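Glyoxalase/bleomycin resistance protein/dioxygenase (Catenulispora acidiphila, PDB 4G6X) belongs to the vicinal oxygen chelate (glyoxalase/bleomycin resistance) superfamily and may act as a dioxygenase. Local coordinates at residues Val95-Ile109 and Ile137-Ile151. Sequence-based numbering, arbitrary orientation. Where two conformers were deposited one is given.
Sequences VADGIPAASFAVDDI and ILDDTCGNLIQLMQI
The ring of Phe104 meets Ile146 at its edge: methyl CG2 of Ile146 lies near the ring plane, 3.5 Å from Phe104 CE2, while Phe50 adds an edge-to-face ring contact. Two side-chain amides project from opposite faces of the sheet. On the face that carries Ser103, Ala105 and Met149, the carboxamide of Gln147 takes a bond from Ser103 OG to OE1 (2.9 Å) in the serine conformer modelled here, one of two, the hydroxyl tilted 30° from the carbonyl plane; with CG anti to the backbone N (chi1 -172°) and the next torsion also extended, the chain stands off the sheet and brings OE1 beside that hydroxyl. The Gln150 amide, rooted on the face of Phe104 and Val106, instead grips the turn beyond Val106. Its OE1 accepts from Ile109 N (2.8 Å) and from a water that also binds Asp108 OD1, tying the strand end to the start of helix 109-118, where Asp108 caps Ala111 N.

These side chains stand on a parallel ladder, strand 102-106 beside strand 145-150, in which Phe104 N donates to Gln147 O (2.8 Å) and Met149 N to Phe104 O (2.9 Å). Before it, Leu145 CD1 packs on CA of Gly98 (3.6 Å), the C-prime residue of the Schellman motif that ends helix 87-96. The pair thus joins the first and last strands of one βαβββ unit of the vicinal oxygen chelate fold, with Ile109 packing on strand 134-139, Ala102 on strand 29-34, and Ala105 on His28 of the second subunit.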
loop_
_atom_site.group_PDB
_atom_site.type_symbol
_atom_site.label_atom_id
_atom_site.label_comp_id
_atom_site.label_asym_id
_atom_site.label_seq_id
_atom_site.Cartn_x
_atom_site.Cartn_y
_atom_site.Cartn_z
ATOM N N VAL A 95 0.117 -2.276 15.877
ATOM C CA VAL A 95 -0.516 -1.297 16.787
ATOM C C VAL A 95 0.202 -1.281 18.138
ATOM O O VAL A 95 0.397 -0.202 18.743
ATOM C CB VAL A 95 -1.998 -1.609 16.935
ATOM C CG1 VAL A 95 -2.609 -0.823 18.107
ATOM C CG2 VAL A 95 -2.742 -1.379 15.584
ATOM N N ALA A 96 0.590 -2.466 18.619
ATOM C CA ALA A 96 1.256 -2.579 19.949
ATOM C C ALA A 96 2.546 -1.776 19.972
ATOM O O ALA A 96 2.896 -1.242 21.008
ATOM C CB ALA A 96 1.553 -4.034 20.292
ATOM N N ASP A 97 3.224 -1.631 18.823
ATOM C CA ASP A 97 4.468 -0.878 18.755
ATOM C C ASP A 97 4.265 0.524 18.170
ATOM O O ASP A 97 5.250 1.218 17.907
ATOM C CB ASP A 97 5.521 -1.617 17.942
ATOM C CG ASP A 97 6.189 -2.745 18.701
ATOM O OD1 ASP A 97 6.180 -2.730 19.942
ATOM O OD2 ASP A 97 6.791 -3.663 18.086
ATOM N N GLY A 98 3.019 0.966 17.984
ATOM C CA GLY A 98 2.754 2.321 17.474
ATOM C C GLY A 98 3.053 2.514 16.016
ATOM O O GLY A 98 3.287 3.630 15.548
ATOM N N ILE A 99 3.120 1.420 15.286
ATOM C CA ILE A 99 3.508 1.460 13.898
ATOM C C ILE A 99 2.289 1.558 12.969
ATOM O O ILE A 99 1.391 0.745 13.025
ATOM C CB ILE A 99 4.302 0.193 13.490
ATOM C CG1 ILE A 99 5.595 0.098 14.322
ATOM C CG2 ILE A 99 4.576 0.240 12.020
ATOM C CD1 ILE A 99 6.200 -1.278 14.285
ATOM N N PRO A 100 2.230 2.596 12.160
ATOM C CA PRO A 100 1.088 2.775 11.238
ATOM C C PRO A 100 1.106 1.816 10.049
ATOM O O PRO A 100 2.164 1.459 9.547
ATOM C CB PRO A 100 1.242 4.223 10.751
ATOM C CG PRO A 100 2.679 4.486 10.900
ATOM C CD PRO A 100 3.120 3.766 12.140
ATOM N N ALA A 101 -0.074 1.359 9.680
ATOM C CA ALA A 101 -0.269 0.455 8.576
ATOM C C ALA A 101 -0.219 1.155 7.255
ATOM O O ALA A 101 0.036 0.520 6.207
ATOM C CB ALA A 101 -1.613 -0.245 8.733
ATOM N N ALA A 102 -0.495 2.444 7.289
ATOM C CA ALA A 102 -0.513 3.227 6.072
ATOM C C ALA A 102 -0.329 4.685 6.410
ATOM O O ALA A 102 -0.531 5.121 7.558
ATOM C CB ALA A 102 -1.837 3.021 5.352
ATOM N N SER A 103 0.112 5.458 5.412
ATOM C CA SER A 103 0.355 6.893 5.598
ATOM C C SER A 103 -0.213 7.710 4.427
ATOM O O SER A 103 0.028 7.370 3.260
ATOM C CB SER A 103 1.868 7.189 5.730
ATOM O OG SER A 103 2.562 6.304 6.610
ATOM N N PHE A 104 -0.901 8.810 4.756
ATOM C CA PHE A 104 -1.552 9.740 3.764
ATOM C C PHE A 104 -0.976 11.101 3.912
ATOM O O PHE A 104 -0.579 11.498 4.990
ATOM C CB PHE A 104 -3.083 9.810 3.954
ATOM C CG PHE A 104 -3.727 8.461 3.890
ATOM C CD1 PHE A 104 -3.674 7.721 2.722
ATOM C CD2 PHE A 104 -4.253 7.865 5.014
ATOM C CE1 PHE A 104 -4.191 6.429 2.662
ATOM C CE2 PHE A 104 -4.765 6.574 4.969
ATOM C CZ PHE A 104 -4.715 5.832 3.813
ATOM N N ALA A 105 -0.896 11.819 2.800
ATOM C CA ALA A 105 -0.293 13.157 2.781
ATOM C C ALA A 105 -1.339 14.256 2.907
ATOM O O ALA A 105 -2.448 14.140 2.373
ATOM C CB ALA A 105 0.481 13.338 1.470
ATOM N N VAL A 106 -1.013 15.314 3.632
ATOM C CA VAL A 106 -1.921 16.470 3.699
ATOM C C VAL A 106 -1.082 17.739 3.576
ATOM O O VAL A 106 0.105 17.744 3.925
ATOM C CB VAL A 106 -2.766 16.492 5.009
ATOM C CG1 VAL A 106 -3.685 15.257 5.085
ATOM C CG2 VAL A 106 -1.854 16.556 6.232
ATOM N N ASP A 107 -1.720 18.809 3.110
ATOM C CA ASP A 107 -1.066 20.113 2.994
ATOM C C ASP A 107 -0.892 20.833 4.342
ATOM O O ASP A 107 0.129 21.504 4.520
ATOM C CB ASP A 107 -1.864 21.020 2.049
ATOM C CG ASP A 107 -1.896 20.495 0.614
ATOM O OD1 ASP A 107 -0.831 20.032 0.114
ATOM O OD2 ASP A 107 -2.997 20.546 -0.003
ATOM N N ASP A 108 -1.864 20.686 5.260
ATOM C CA ASP A 108 -1.870 21.380 6.556
ATOM C C ASP A 108 -2.330 20.418 7.639
ATOM O O ASP A 108 -3.518 20.264 7.875
ATOM C CB ASP A 108 -2.816 22.591 6.488
ATOM C CG ASP A 108 -2.783 23.458 7.750
ATOM O OD1 ASP A 108 -2.261 23.015 8.819
ATOM O OD2 ASP A 108 -3.288 24.615 7.646
ATOM N N ILE A 109 -1.370 19.794 8.305
ATOM C CA ILE A 109 -1.650 18.753 9.296
ATOM C C ILE A 109 -2.312 19.316 10.556
ATOM O O ILE A 109 -3.139 18.675 11.179
ATOM C CB ILE A 109 -0.356 17.963 9.617
ATOM C CG1 ILE A 109 -0.660 16.615 10.281
ATOM C CG2 ILE A 109 0.582 18.758 10.508
ATOM C CD1 ILE A 109 0.549 15.710 10.247
ATOM N N ILE A 137 -0.604 10.540 14.172
ATOM C CA ILE A 137 -1.058 9.150 14.050
ATOM C C ILE A 137 -2.449 9.015 14.664
ATOM O O ILE A 137 -2.684 9.460 15.797
ATOM C CB ILE A 137 -0.077 8.189 14.698
ATOM C CG1 ILE A 137 1.265 8.285 13.980
ATOM C CG2 ILE A 137 -0.620 6.745 14.651
ATOM C CD1 ILE A 137 2.338 7.444 14.596
ATOM N N LEU A 138 -3.354 8.444 13.867
ATOM C CA LEU A 138 -4.737 8.243 14.280
ATOM C C LEU A 138 -5.160 6.766 14.265
ATOM O O LEU A 138 -4.530 5.942 13.602
ATOM C CB LEU A 138 -5.724 9.099 13.444
ATOM C CG LEU A 138 -5.820 8.759 11.944
ATOM C CD1 LEU A 138 -6.930 7.762 11.657
ATOM C CD2 LEU A 138 -6.131 10.015 11.130
ATOM N N ASP A 139 -6.191 6.470 15.077
ATOM C CA ASP A 139 -6.815 5.130 15.139
ATOM C C ASP A 139 -7.966 5.094 14.103
ATOM O O ASP A 139 -8.931 5.915 14.170
ATOM C CB ASP A 139 -7.312 4.905 16.555
ATOM C CG ASP A 139 -8.061 3.588 16.743
ATOM O OD1 ASP A 139 -8.203 2.776 15.829
ATOM O OD2 ASP A 139 -8.523 3.412 17.892
ATOM N N ASP A 140 -7.886 4.178 13.135
ATOM C CA ASP A 140 -8.947 4.069 12.142
ATOM C C ASP A 140 -10.226 3.374 12.575
ATOM O O ASP A 140 -11.167 3.240 11.769
ATOM C CB ASP A 140 -8.447 3.525 10.773
ATOM C CG ASP A 140 -8.259 2.057 10.747
ATOM O OD1 ASP A 140 -8.317 1.393 11.800
ATOM O OD2 ASP A 140 -8.013 1.516 9.629
ATOM N N THR A 141 -10.269 2.891 13.857
ATOM C CA THR A 141 -11.359 2.105 14.441
ATOM C C THR A 141 -11.439 0.661 13.964
ATOM O O THR A 141 -12.264 -0.078 14.450
ATOM C CB THR A 141 -12.772 2.752 14.381
ATOM O OG1 THR A 141 -13.345 2.710 13.065
ATOM C CG2 THR A 141 -12.721 4.231 14.863
ATOM N N CYS A 142 -10.626 0.332 12.962
ATOM C CA CYS A 142 -10.691 -0.924 12.222
ATOM C C CYS A 142 -9.495 -1.860 12.502
ATOM O O CYS A 142 -9.294 -2.816 11.744
ATOM C CB CYS A 142 -10.772 -0.686 10.709
ATOM S SG CYS A 142 -12.252 0.264 10.257
ATOM N N GLY A 143 -8.707 -1.573 13.537
ATOM C CA GLY A 143 -7.529 -2.325 13.901
ATOM C C GLY A 143 -6.185 -1.787 13.408
ATOM O O GLY A 143 -5.160 -2.444 13.578
ATOM N N ASN A 144 -6.173 -0.588 12.810
ATOM C CA ASN A 144 -4.957 0.049 12.298
ATOM C C ASN A 144 -4.686 1.432 12.897
ATOM O O ASN A 144 -5.636 2.180 13.294
ATOM C CB ASN A 144 -5.013 0.234 10.796
ATOM C CG ASN A 144 -5.406 -0.987 10.047
ATOM O OD1 ASN A 144 -6.508 -1.071 9.487
ATOM N ND2 ASN A 144 -4.522 -1.965 10.009
ATOM N N LEU A 145 -3.406 1.783 12.925
ATOM C CA LEU A 145 -2.993 3.161 13.114
ATOM C C LEU A 145 -2.695 3.698 11.722
ATOM O O LEU A 145 -2.172 2.968 10.869
ATOM C CB LEU A 145 -1.723 3.218 13.994
ATOM C CG LEU A 145 -1.871 2.719 15.463
ATOM C CD1 LEU A 145 -0.556 2.669 16.187
ATOM C CD2 LEU A 145 -2.879 3.575 16.249
ATOM N N ILE A 146 -2.981 4.979 11.515
ATOM C CA ILE A 146 -2.878 5.591 10.207
ATOM C C ILE A 146 -2.078 6.842 10.428
ATOM O O ILE A 146 -2.380 7.603 11.361
ATOM C CB ILE A 146 -4.246 5.996 9.665
ATOM C CG1 ILE A 146 -5.122 4.754 9.430
ATOM C CG2 ILE A 146 -4.127 6.800 8.364
ATOM C CD1 ILE A 146 -4.557 3.728 8.454
ATOM N N GLN A 147 -1.042 7.015 9.633
ATOM C CA GLN A 147 -0.226 8.219 9.724
ATOM C C GLN A 147 -0.654 9.285 8.705
ATOM O O GLN A 147 -0.846 8.991 7.517
ATOM C CB GLN A 147 1.252 7.841 9.546
ATOM C CG GLN A 147 2.270 8.933 9.789
ATOM C CD GLN A 147 3.676 8.468 9.487
ATOM O OE1 GLN A 147 3.988 8.029 8.383
ATOM N NE2 GLN A 147 4.511 8.579 10.445
ATOM N N LEU A 148 -0.746 10.518 9.209
ATOM C CA LEU A 148 -0.781 11.730 8.399
ATOM C C LEU A 148 0.593 12.374 8.335
ATOM O O LEU A 148 1.299 12.505 9.329
ATOM C CB LEU A 148 -1.721 12.724 9.011
ATOM C CG LEU A 148 -3.232 12.619 8.800
ATOM C CD1 LEU A 148 -3.759 11.365 8.197
ATOM C CD2 LEU A 148 -4.075 13.204 9.945
HETATM N N MSE A 149 0.974 12.783 7.141
HETATM C CA MSE A 149 2.303 13.328 6.884
HETATM C C MSE A 149 2.179 14.656 6.190
HETATM O O MSE A 149 1.573 14.762 5.101
HETATM C CB MSE A 149 3.119 12.472 5.919
HETATM C CG MSE A 149 3.438 11.048 6.436
HETATM SE SE MSE A 149 4.614 9.925 5.252
HETATM C CE MSE A 149 5.763 11.470 4.935
ATOM N N GLN A 150 2.853 15.664 6.731
ATOM C CA GLN A 150 2.686 16.986 6.110
ATOM C C GLN A 150 3.640 17.198 4.975
ATOM O O GLN A 150 4.871 17.258 5.145
ATOM C CB GLN A 150 2.701 18.146 7.077
ATOM C CG GLN A 150 2.428 19.449 6.316
ATOM C CD GLN A 150 2.260 20.618 7.239
ATOM O OE1 GLN A 150 1.166 20.925 7.698
ATOM N NE2 GLN A 150 3.352 21.309 7.481
ATOM N N ILE A 151 2.974 17.313 3.820
ATOM C CA ILE A 151 3.534 17.451 2.493
ATOM C C ILE A 151 2.573 18.394 1.756
ATOM O O ILE A 151 3.007 19.396 1.148
ATOM C CB ILE A 151 3.621 16.057 1.783
ATOM C CG1 ILE A 151 4.674 15.152 2.465
ATOM C CG2 ILE A 151 3.932 16.191 0.292
ATOM C CD1 ILE A 151 4.746 13.740 1.920
HETATM O O HOH W 1 -1.241 0.023 12.301
HETATM O O HOH W 2 0.548 22.304 9.875
#